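Local coordinates for cell division protein SepF (Methanobrevibacter smithii, PDB 7AL1) that serves as the FtsZ anchor in archaea, probably tying FtsZ to the membrane, and is represented by its SepF-family domain, at residues K20-I25 with P51-L56; V29-V32 with S36-V39; F45-S50 with L75-D80. One frame throughout, in Å; residues are numbered along the deposited sequence.

The three contacts differ in burial. Contact 2 is the buried one, turning the chain from helix 22-33 into strand 39-42 with amide hydrogen bonds and a valine pair. Contact 1 uses the other end of that helix, about 16 Å away between centres, and packs it on helix 51-68 with isoleucine and leucine methyls, an amide and a bridging water; it is partly buried. Contact 3 lies on the surface and rests on a charged pair between helix 44-49 and strand 71-78. Contacts 1 and 3 touch directly, as where Ile25 packs on Leu46, whereas contacts 2 and 3 lie on opposite sides of the chain's centre.

Contact 1 (K20-I25 with P51-L56); sequences KTIDDI and PANFKL
Ile22 and Ile25, one turn apart at the start of helix 22-33, pack against Asn53 and Leu56 in the first turns of helix 51-68. The apolar part of the contact is led by Ile22. Its chi1 of -61° sets CG2 anti to the backbone N, and from there this methyl meets Leu56 CD2 at 3.7 Å. The two side chains cross at about a right angle, and CD1 of Ile22 also comes close to the same leucine methyl. Ile25, the buried member, points its CB toward helix 51-68 and brings its CD1 to 3.6 Å from the backbone O of Asn53; it also packs on Ala57 and Lys60 further along that helix.

The amide oxygen of Asn53 faces carbon: OD1 lies 3.4 Å from Ile22 CG1, with CD1 of the same isoleucine equally near, a van der Waals touch. The polar link is indirect. A water accepts from Asn53 ND2 at 3.0 Å and donates to Lys20 O at 2.8 Å, joining the loop before one helix to the side chain of the other.

Within 20-25 the helix start is closed by a capping box. Thr21 OG1 accepts from Asp24 N at 3.0 Å, while Asp24 OD2 takes the N-H of Lys20 at 2.9 Å, nearly straight at 171° and through its anti lone pair; the return bond from Thr21 N is weak. Ser50, the N-cap of helix 51-68, likewise receives Asn53 N on its OG.

Direct contact is methyl on methyl at Leu56 and isoleucine carbon against the oxygens of Asn53. The two helix starts, each capped by its own hydroxyl, thus meet through van der Waals packing and one water-bridged amide, with Leu46 of helix 44-49 packed on both Ile25 and Asn53.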
ATOM      1  N   LYS A  20      -9.324  12.919  -8.646  1.00 18.39           N
ATOM      2  CA  LYS A  20     -10.035  14.183  -8.502  1.00 18.41           C
ATOM      3  C   LYS A  20     -11.308  14.261  -9.315  1.00 22.33           C
ATOM      4  O   LYS A  20     -12.120  15.167  -9.067  1.00 25.39           O
ATOM      5  CB  LYS A  20      -9.135  15.352  -8.920  1.00 23.38           C
ATOM      6  CG  LYS A  20      -7.905  15.498  -8.068  1.00 27.72           C
ATOM      7  CD  LYS A  20      -7.247  16.843  -8.313  1.00 33.90           C
ATOM      8  CE  LYS A  20      -5.969  16.960  -7.523  1.00 38.22           C
ATOM      9  NZ  LYS A  20      -5.323  18.279  -7.761  1.00 56.12           N
ATOM     10  N   THR A  21     -11.531  13.338 -10.251  1.00 21.45           N
ATOM     11  CA  THR A  21     -12.666  13.364 -11.159  1.00 24.36           C
ATOM     12  C   THR A  21     -13.223  11.955 -11.298  1.00 22.47           C
ATOM     13  O   THR A  21     -12.574  10.969 -10.923  1.00 20.82           O
ATOM     14  CB  THR A  21     -12.257  13.852 -12.552  1.00 27.51           C
ATOM     15  OG1 THR A  21     -11.353  12.907 -13.143  1.00 25.62           O
ATOM     16  CG2 THR A  21     -11.577  15.202 -12.468  1.00 27.55           C
ATOM     17  N   ILE A  22     -14.417  11.863 -11.897  1.00 24.52           N
ATOM     18  CA  ILE A  22     -14.995  10.555 -12.209  1.00 24.14           C
ATOM     19  C   ILE A  22     -14.108   9.800 -13.197  1.00 23.96           C
ATOM     20  O   ILE A  22     -13.934   8.573 -13.106  1.00 22.35           O
ATOM     21  CB  ILE A  22     -16.430  10.700 -12.750  1.00 37.12           C
ATOM     22  CG1 ILE A  22     -17.334  11.359 -11.702  1.00 55.06           C
ATOM     23  CG2 ILE A  22     -16.975   9.333 -13.155  1.00 39.04           C
ATOM     24  CD1 ILE A  22     -18.796  11.490 -12.126  1.00 61.17           C
ATOM     25  N   ASP A  23     -13.530  10.510 -14.165  1.00 22.12           N
ATOM     26  CA  ASP A  23     -12.654   9.837 -15.118  1.00 22.85           C
ATOM     27  C   ASP A  23     -11.464   9.224 -14.401  1.00 22.62           C
ATOM     28  O   ASP A  23     -10.992   8.144 -14.774  1.00 22.09           O
ATOM     29  CB  ASP A  23     -12.197  10.804 -16.198  1.00 30.09           C
ATOM     30  CG  ASP A  23     -13.326  11.245 -17.096  1.00 65.48           C
ATOM     31  OD1 ASP A  23     -14.351  10.532 -17.176  1.00 76.85           O
ATOM     32  OD2 ASP A  23     -13.185  12.321 -17.711  1.00 63.02           O
ATOM     33  N   ASP A  24     -10.948   9.895 -13.363  1.00 21.15           N
ATOM     34  CA  ASP A  24      -9.833   9.304 -12.636  1.00 18.95           C
ATOM     35  C   ASP A  24     -10.271   8.007 -11.955  1.00 20.07           C
ATOM     36  O   ASP A  24      -9.500   7.037 -11.865  1.00 18.07           O
ATOM     37  CB  ASP A  24      -9.327  10.267 -11.559  1.00 20.04           C
ATOM     38  CG  ASP A  24      -8.642  11.465 -12.127  1.00 27.07           C
ATOM     39  OD1 ASP A  24      -8.270  11.448 -13.327  1.00 28.85           O
ATOM     40  OD2 ASP A  24      -8.449  12.438 -11.350  1.00 24.32           O
ATOM     41  N   ILE A  25     -11.505   7.993 -11.433  1.00 18.84           N
ATOM     42  CA  ILE A  25     -12.026   6.764 -10.854  1.00 19.20           C
ATOM     43  C   ILE A  25     -12.040   5.654 -11.895  1.00 21.12           C
ATOM     44  O   ILE A  25     -11.662   4.510 -11.621  1.00 19.57           O
ATOM     45  CB  ILE A  25     -13.423   7.001 -10.265  1.00 20.42           C
ATOM     46  CG1 ILE A  25     -13.386   7.980  -9.078  1.00 21.54           C
ATOM     47  CG2 ILE A  25     -14.064   5.688  -9.820  1.00 23.09           C
ATOM     48  CD1 ILE A  25     -14.775   8.539  -8.679  1.00 27.92           C
ATOM     49  N   PRO A  51     -18.775  14.818  -2.255  1.00 27.26           N
ATOM     50  CA  PRO A  51     -19.455  13.655  -1.663  1.00 27.89           C
ATOM     51  C   PRO A  51     -20.056  12.723  -2.710  1.00 28.82           C
ATOM     52  O   PRO A  51     -20.037  11.496  -2.535  1.00 27.48           O
ATOM     53  CB  PRO A  51     -20.512  14.291  -0.745  1.00 32.58           C
ATOM     54  CG  PRO A  51     -19.902  15.575  -0.359  1.00 30.47           C
ATOM     55  CD  PRO A  51     -19.128  16.066  -1.551  1.00 26.25           C
ATOM     56  N   ALA A  52     -20.595  13.272  -3.800  1.00 25.56           N
ATOM     57  CA  ALA A  52     -21.231  12.414  -4.789  1.00 29.27           C
ATOM     58  C   ALA A  52     -20.201  11.540  -5.489  1.00 29.34           C
ATOM     59  O   ALA A  52     -20.435  10.341  -5.706  1.00 26.23           O
ATOM     60  CB  ALA A  52     -21.988  13.263  -5.811  1.00 30.57           C
ATOM     61  N   ASN A  53     -19.071  12.125  -5.880  1.00 24.53           N
ATOM     62  CA  ASN A  53     -18.035  11.329  -6.521  1.00 24.39           C
ATOM     63  C   ASN A  53     -17.342  10.405  -5.527  1.00 22.10           C
ATOM     64  O   ASN A  53     -16.924   9.299  -5.894  1.00 21.79           O
ATOM     65  CB  ASN A  53     -17.046  12.246  -7.238  1.00 25.21           C
ATOM     66  CG  ASN A  53     -17.654  12.907  -8.455  1.00 31.32           C
ATOM     67  OD1 ASN A  53     -18.765  12.571  -8.860  1.00 37.83           O
ATOM     68  ND2 ASN A  53     -16.935  13.850  -9.039  1.00 36.42           N
ATOM     69  N   PHE A  54     -17.216  10.824  -4.276  1.00 20.40           N
ATOM     70  CA  PHE A  54     -16.761   9.907  -3.239  1.00 20.37           C
ATOM     71  C   PHE A  54     -17.675   8.696  -3.178  1.00 23.55           C
ATOM     72  O   PHE A  54     -17.216   7.551  -3.128  1.00 21.48           O
ATOM     73  CB  PHE A  54     -16.674  10.646  -1.909  1.00 21.35           C
ATOM     74  CG  PHE A  54     -16.222   9.790  -0.759  1.00 19.40           C
ATOM     75  CD1 PHE A  54     -14.913   9.376  -0.655  1.00 22.52           C
ATOM     76  CD2 PHE A  54     -17.117   9.441   0.246  1.00 21.57           C
ATOM     77  CE1 PHE A  54     -14.494   8.596   0.404  1.00 23.59           C
ATOM     78  CE2 PHE A  54     -16.719   8.643   1.297  1.00 27.16           C
ATOM     79  CZ  PHE A  54     -15.406   8.236   1.391  1.00 24.40           C
ATOM     80  N   LYS A  55     -18.992   8.924  -3.191  1.00 25.13           N
ATOM     81  CA  LYS A  55     -19.896   7.785  -3.126  1.00 25.79           C
ATOM     82  C   LYS A  55     -19.764   6.893  -4.359  1.00 24.84           C
ATOM     83  O   LYS A  55     -19.766   5.660  -4.241  1.00 25.26           O
ATOM     84  CB  LYS A  55     -21.337   8.233  -2.917  1.00 34.66           C
ATOM     85  CG  LYS A  55     -22.275   7.050  -2.733  1.00 68.70           C
ATOM     86  CD  LYS A  55     -23.349   7.315  -1.700  1.00 81.90           C
ATOM     87  CE  LYS A  55     -23.920   6.007  -1.167  1.00 80.79           C
ATOM     88  NZ  LYS A  55     -23.084   5.422  -0.078  1.00 78.80           N
ATOM     89  N   LEU A  56     -19.650   7.498  -5.547  1.00 23.28           N
ATOM     90  CA  LEU A  56     -19.465   6.717  -6.769  1.00 24.27           C
ATOM     91  C   LEU A  56     -18.207   5.860  -6.698  1.00 26.53           C
ATOM     92  O   LEU A  56     -18.207   4.693  -7.119  1.00 23.89           O
ATOM     93  CB  LEU A  56     -19.354   7.658  -7.970  1.00 30.27           C
ATOM     94  CG  LEU A  56     -19.156   6.993  -9.326  1.00 33.71           C
ATOM     95  CD1 LEU A  56     -20.311   6.044  -9.603  1.00 41.08           C
ATOM     96  CD2 LEU A  56     -19.038   8.009 -10.448  1.00 46.51           C
TER
HETATM   97  O   HOH W   1     -14.649  15.331  -7.847  1.00 38.85           O

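Contact 2 (V29-V32 with S36-V39); sequences VDQV and SNPV
Asn37 N donates to Gln31 O at 2.9 Å, and at 173° this is an almost straight bond, although the donor stands 32° out of the carbonyl plane. The same two residues are joined again through their side chains: Asn37 ND2 gives a hydrogen to Gln31 OE1 at 3.0 Å. That acceptor lies practically in the plane of the asparagine amide, and the two amide planes are moderately turned from each other. A bend at chi2 (-66°) of Gln31 goes with the turn of its OE1 toward Asn37. Together the two bonds fix both the backbone and the side-chain amide of Asn37.

Around the end of the helix the remaining contacts are softer. Ser36 N makes a weak bond to Val32 O, and Ser36 CA sits 3.2 Å from the same oxygen in a CA-H...O contact. Asn37 O is buried without a conventional partner; the CA of Val32 approaches it at 3.5 Å. Where the loop enters strand 39-42, Val32 CG2 meets Val39 CG2 at 3.7 Å, and Val39 CG2 also lies near Gln31 CB.

Outward, Pro38 shares a backbone hydrogen bond with Met15 of strand 13-17 and packs on Ile14 of the second subunit. With Ser36 at positive phi where helical geometry ends, this is the helix-to-strand turn of a beta-alpha-beta unit, in which helix 22-33 links the parallel neighbours 13-17 and 39-42.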
ATOM      1  N   VAL A  29     -10.268   1.861 -12.077  1.00 18.21           N
ATOM      2  CA  VAL A  29     -10.934   0.597 -12.403  1.00 19.84           C
ATOM      3  C   VAL A  29     -10.191  -0.105 -13.517  1.00 20.46           C
ATOM      4  O   VAL A  29      -9.937  -1.321 -13.469  1.00 20.37           O
ATOM      5  CB  VAL A  29     -12.396   0.860 -12.799  1.00 19.14           C
ATOM      6  CG1 VAL A  29     -13.088  -0.402 -13.296  1.00 22.17           C
ATOM      7  CG2 VAL A  29     -13.151   1.434 -11.617  1.00 21.83           C
ATOM      8  N   ASP A  30      -9.841   0.640 -14.559  1.00 18.58           N
ATOM      9  CA  ASP A  30      -9.160   0.021 -15.688  1.00 19.80           C
ATOM     10  C   ASP A  30      -7.804  -0.559 -15.281  1.00 17.68           C
ATOM     11  O   ASP A  30      -7.405  -1.618 -15.769  1.00 17.24           O
ATOM     12  CB  ASP A  30      -9.008   1.026 -16.830  1.00 17.52           C
ATOM     13  CG  ASP A  30     -10.321   1.380 -17.494  1.00 22.20           C
ATOM     14  OD1 ASP A  30     -11.324   0.735 -17.180  1.00 23.12           O
ATOM     15  OD2 ASP A  30     -10.311   2.319 -18.304  1.00 25.13           O
ATOM     16  N   GLN A  31      -7.096   0.113 -14.369  1.00 16.43           N
ATOM     17  CA  GLN A  31      -5.800  -0.399 -13.917  1.00 15.72           C
ATOM     18  C   GLN A  31      -5.958  -1.739 -13.218  1.00 18.86           C
ATOM     19  O   GLN A  31      -5.175  -2.668 -13.439  1.00 18.94           O
ATOM     20  CB  GLN A  31      -5.123   0.615 -13.007  1.00 17.93           C
ATOM     21  CG  GLN A  31      -4.569   1.794 -13.777  1.00 18.85           C
ATOM     22  CD  GLN A  31      -3.433   1.348 -14.685  1.00 25.62           C
ATOM     23  OE1 GLN A  31      -2.485   0.700 -14.236  1.00 28.25           O
ATOM     24  NE2 GLN A  31      -3.549   1.652 -15.965  1.00 30.26           N
ATOM     25  N   VAL A  32      -6.950  -1.850 -12.341  1.00 17.76           N
ATOM     26  CA  VAL A  32      -7.164  -3.095 -11.611  1.00 18.37           C
ATOM     27  C   VAL A  32      -7.674  -4.178 -12.545  1.00 21.41           C
ATOM     28  O   VAL A  32      -7.156  -5.301 -12.539  1.00 21.56           O
ATOM     29  CB  VAL A  32      -8.134  -2.864 -10.444  1.00 18.48           C
ATOM     30  CG1 VAL A  32      -8.383  -4.162  -9.690  1.00 20.24           C
ATOM     31  CG2 VAL A  32      -7.592  -1.827  -9.488  1.00 18.82           C
ATOM     32  N   SER A  36      -4.519  -5.499 -14.403  1.00 19.67           N
ATOM     33  CA  SER A  36      -4.198  -6.344 -13.256  1.00 23.00           C
ATOM     34  C   SER A  36      -3.091  -5.735 -12.408  1.00 21.52           C
ATOM     35  O   SER A  36      -2.198  -6.431 -11.916  1.00 22.57           O
ATOM     36  CB  SER A  36      -3.879  -7.777 -13.680  1.00 24.91           C
ATOM     37  OG  SER A  36      -5.056  -8.455 -14.090  1.00 29.73           O
ATOM     38  N   ASN A  37      -3.166  -4.420 -12.194  1.00 19.55           N
ATOM     39  CA  ASN A  37      -2.227  -3.734 -11.318  1.00 18.88           C
ATOM     40  C   ASN A  37      -2.907  -3.389 -10.000  1.00 16.62           C
ATOM     41  O   ASN A  37      -4.015  -2.830 -10.023  1.00 18.52           O
ATOM     42  CB  ASN A  37      -1.755  -2.440 -11.959  1.00 19.67           C
ATOM     43  CG  ASN A  37      -0.794  -2.657 -13.079  1.00 22.57           C
ATOM     44  OD1 ASN A  37      -0.091  -3.671 -13.103  1.00 23.39           O
ATOM     45  ND2 ASN A  37      -0.735  -1.708 -14.001  1.00 23.29           N
ATOM     46  N   PRO A  38      -2.329  -3.704  -8.852  1.00 15.70           N
ATOM     47  CA  PRO A  38      -2.840  -3.149  -7.600  1.00 14.73           C
ATOM     48  C   PRO A  38      -2.797  -1.633  -7.638  1.00 17.16           C
ATOM     49  O   PRO A  38      -1.938  -1.024  -8.291  1.00 15.86           O
ATOM     50  CB  PRO A  38      -1.861  -3.696  -6.553  1.00 17.09           C
ATOM     51  CG  PRO A  38      -1.200  -4.866  -7.203  1.00 18.49           C
ATOM     52  CD  PRO A  38      -1.122  -4.529  -8.663  1.00 16.25           C
ATOM     53  N   VAL A  39      -3.720  -1.015  -6.913  1.00 17.11           N
ATOM     54  CA  VAL A  39      -3.792   0.435  -6.814  1.00 16.34           C
ATOM     55  C   VAL A  39      -3.855   0.816  -5.351  1.00 16.01           C
ATOM     56  O   VAL A  39      -4.704   0.312  -4.602  1.00 16.96           O
ATOM     57  CB  VAL A  39      -5.002   1.016  -7.578  1.00 17.40           C
ATOM     58  CG1 VAL A  39      -5.083   2.535  -7.379  1.00 18.87           C
ATOM     59  CG2 VAL A  39      -4.923   0.666  -9.049  1.00 18.60           C
TER

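Contact 3 (F45-S50 with L75-D80); sequences FLEKES and LSRCND
A single surface salt bridge, Glu47 with Arg77, ties the short helix 44-49 to strand 71-78, one of the two outer strands of the sheet within this chain. Arg77 comes side-on, offering NE and NH2 to the two carboxylate oxygens. NH2 is 2.8 Å from Glu47 OE2 and approaches it from above the carboxylate plane, 42° out of it. NE points at Glu47 OE1 over a longer 3.2 Å but more directly, with 167° at the hydrogen, and meets the syn lone pair of that oxygen. A further NE bond to OE2 is weak. Glu47 OE1 also accepts from Asn82 ND2 of strand 81-87, its strongest polar partner, which probably steadies the carboxylate. The carboxylate and guanidinium planes stand 43° apart, so the pair is twisted rather than coplanar.

Both side chains are stretched out to meet: in Arg77 CG lies anti to the backbone N and the chain stays extended to NE, while Glu47 is extended beyond CG, and the two cross at about a right angle. In strand 71-78, Leu75 and Ser76 lie together opposite the single residue Leu83 of the antiparallel strand 81-87, a classic bulge.

Ser76 OG is hydrogen-bonded to Ser76 OG of the second subunit, and Leu75 packs on Leu16 of that subunit, so the strand bearing the arginine also takes part in the dimer interface. The stem of Glu47 packs on Phe54 of helix 51-68.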
ATOM      1  N   PHE A  45      -9.322  13.537  -1.615  1.00 17.80           N
ATOM      2  CA  PHE A  45      -9.795  14.699  -2.353  1.00 19.23           C
ATOM      3  C   PHE A  45     -11.286  14.565  -2.657  1.00 19.87           C
ATOM      4  O   PHE A  45     -12.057  15.519  -2.471  1.00 19.76           O
ATOM      5  CB  PHE A  45      -8.998  14.868  -3.645  1.00 19.44           C
ATOM      6  CG  PHE A  45      -9.471  16.024  -4.498  1.00 19.63           C
ATOM      7  CD1 PHE A  45     -10.524  15.896  -5.374  1.00 21.87           C
ATOM      8  CD2 PHE A  45      -8.844  17.252  -4.411  1.00 24.01           C
ATOM      9  CE1 PHE A  45     -10.929  16.961  -6.168  1.00 23.83           C
ATOM     10  CE2 PHE A  45      -9.259  18.314  -5.187  1.00 25.37           C
ATOM     11  CZ  PHE A  45     -10.304  18.168  -6.063  1.00 28.15           C
ATOM     12  N   LEU A  46     -11.705  13.397  -3.153  1.00 17.99           N
ATOM     13  CA  LEU A  46     -13.121  13.184  -3.395  1.00 19.03           C
ATOM     14  C   LEU A  46     -13.922  13.350  -2.109  1.00 20.01           C
ATOM     15  O   LEU A  46     -14.993  13.974  -2.105  1.00 20.82           O
ATOM     16  CB  LEU A  46     -13.357  11.805  -4.005  1.00 19.25           C
ATOM     17  CG  LEU A  46     -12.699  11.522  -5.349  1.00 18.31           C
ATOM     18  CD1 LEU A  46     -13.102  10.138  -5.872  1.00 21.20           C
ATOM     19  CD2 LEU A  46     -13.029  12.574  -6.390  1.00 22.28           C
ATOM     20  N   GLU A  47     -13.421  12.793  -1.001  1.00 18.18           N
ATOM     21  CA  GLU A  47     -14.202  12.820   0.232  1.00 19.41           C
ATOM     22  C   GLU A  47     -14.471  14.252   0.659  1.00 22.45           C
ATOM     23  O   GLU A  47     -15.586  14.578   1.105  1.00 22.15           O
ATOM     24  CB  GLU A  47     -13.493  12.041   1.337  1.00 18.23           C
ATOM     25  CG  GLU A  47     -14.423  11.802   2.519  1.00 19.10           C
ATOM     26  CD  GLU A  47     -13.927  10.842   3.592  1.00 26.63           C
ATOM     27  OE1 GLU A  47     -12.767  10.389   3.561  1.00 25.53           O
ATOM     28  OE2 GLU A  47     -14.732  10.538   4.490  1.00 29.37           O
ATOM     29  N   LYS A  48     -13.469  15.122   0.520  1.00 20.34           N
ATOM     30  CA  LYS A  48     -13.592  16.515   0.940  1.00 21.83           C
ATOM     31  C   LYS A  48     -14.395  17.330  -0.060  1.00 25.96           C
ATOM     32  O   LYS A  48     -15.286  18.096   0.328  1.00 25.07           O
ATOM     33  CB  LYS A  48     -12.200  17.121   1.119  1.00 22.40           C
ATOM     34  CG  LYS A  48     -12.213  18.554   1.616  1.00 36.86           C
ATOM     35  CD  LYS A  48     -10.798  19.092   1.758  1.00 46.24           C
ATOM     36  CE  LYS A  48     -10.814  20.545   2.178  1.00 59.71           C
ATOM     37  NZ  LYS A  48     -11.463  20.695   3.509  1.00 65.72           N
ATOM     38  N   GLU A  49     -14.109  17.165  -1.360  1.00 23.86           N
ATOM     39  CA  GLU A  49     -14.605  18.103  -2.351  1.00 25.79           C
ATOM     40  C   GLU A  49     -15.854  17.661  -3.095  1.00 27.15           C
ATOM     41  O   GLU A  49     -16.560  18.518  -3.635  1.00 29.40           O
ATOM     42  CB  GLU A  49     -13.517  18.389  -3.396  1.00 29.09           C
ATOM     43  CG  GLU A  49     -12.209  18.906  -2.814  1.00 35.04           C
ATOM     44  CD  GLU A  49     -12.336  20.273  -2.159  1.00 48.20           C
ATOM     45  OE1 GLU A  49     -13.336  20.977  -2.413  1.00 45.35           O
ATOM     46  OE2 GLU A  49     -11.426  20.648  -1.387  1.00 47.09           O
ATOM     47  N   SER A  50     -16.150  16.365  -3.164  1.00 25.47           N
ATOM     48  CA  SER A  50     -17.322  15.904  -3.902  1.00 26.10           C
ATOM     49  C   SER A  50     -17.895  14.658  -3.252  1.00 27.31           C
ATOM     50  O   SER A  50     -17.562  13.521  -3.652  1.00 24.29           O
ATOM     51  CB  SER A  50     -17.020  15.655  -5.377  1.00 32.86           C
ATOM     52  OG  SER A  50     -18.063  14.899  -5.954  1.00 33.39           O
ATOM     53  N   LEU A  75      -6.261   0.987   4.460  1.00 18.35           N
ATOM     54  CA  LEU A  75      -4.941   1.104   5.076  1.00 19.26           C
ATOM     55  C   LEU A  75      -4.899   2.154   6.176  1.00 18.93           C
ATOM     56  O   LEU A  75      -4.454   1.849   7.293  1.00 21.19           O
ATOM     57  CB  LEU A  75      -3.892   1.429   4.004  1.00 17.66           C
ATOM     58  CG  LEU A  75      -3.688   0.407   2.914  1.00 17.44           C
ATOM     59  CD1 LEU A  75      -2.648   0.850   1.908  1.00 20.19           C
ATOM     60  CD2 LEU A  75      -3.308  -0.948   3.509  1.00 20.04           C
ATOM     61  N   SER A  76      -5.341   3.378   5.887  1.00 17.83           N
ATOM     62  CA  SER A  76      -5.263   4.482   6.852  1.00 19.09           C
ATOM     63  C   SER A  76      -6.180   5.611   6.383  1.00 20.81           C
ATOM     64  O   SER A  76      -6.069   6.080   5.259  1.00 21.59           O
ATOM     65  CB  SER A  76      -3.815   4.970   6.925  1.00 20.28           C
ATOM     66  OG  SER A  76      -3.682   6.090   7.798  1.00 29.46           O
ATOM     67  N   ARG A  77      -7.053   6.079   7.269  1.00 23.81           N
ATOM     68  CA  ARG A  77      -7.835   7.280   6.996  1.00 24.05           C
ATOM     69  C   ARG A  77      -7.535   8.234   8.138  1.00 22.86           C
ATOM     70  O   ARG A  77      -8.025   8.023   9.254  1.00 27.32           O
ATOM     71  CB  ARG A  77      -9.322   6.964   6.936  1.00 24.42           C
ATOM     72  CG  ARG A  77     -10.176   8.200   6.654  1.00 22.23           C
ATOM     73  CD  ARG A  77     -11.627   7.833   6.533  1.00 25.79           C
ATOM     74  NE  ARG A  77     -12.470   9.013   6.381  1.00 24.66           N
ATOM     75  CZ  ARG A  77     -12.998   9.683   7.399  1.00 25.04           C
ATOM     76  NH1 ARG A  77     -12.750   9.318   8.660  1.00 23.13           N
ATOM     77  NH2 ARG A  77     -13.768  10.735   7.153  1.00 27.24           N
ATOM     78  N   CYS A  78      -6.740   9.261   7.856  1.00 23.05           N
ATOM     79  CA  CYS A  78      -6.072  10.059   8.878  1.00 30.78           C
ATOM     80  C   CYS A  78      -5.472  11.289   8.207  1.00 35.06           C
ATOM     81  O   CYS A  78      -4.858  11.184   7.144  1.00 31.03           O
ATOM     82  CB  CYS A  78      -4.944   9.235   9.539  1.00 30.63           C
ATOM     83  N   ASN A  79      -5.652  12.468   8.798  1.00 47.16           N
ATOM     84  CA  ASN A  79      -4.819  13.614   8.446  1.00 49.47           C
ATOM     85  C   ASN A  79      -4.695  13.805   6.921  1.00 45.05           C
ATOM     86  O   ASN A  79      -3.602  13.672   6.369  1.00 55.27           O
ATOM     87  CB  ASN A  79      -3.420  13.433   9.092  1.00 43.71           C
ATOM     88  N   ASP A  80      -5.808  14.082   6.276  1.00 33.19           N
ATOM     89  CA  ASP A  80      -5.836  14.450   4.841  1.00 40.05           C
ATOM     90  C   ASP A  80      -5.549  13.306   3.871  1.00 27.29           C
ATOM     91  O   ASP A  80      -5.307  13.558   2.690  1.00 28.81           O
ATOM     92  CB  ASP A  80      -4.895  15.622   4.515  1.00 46.85           C
TER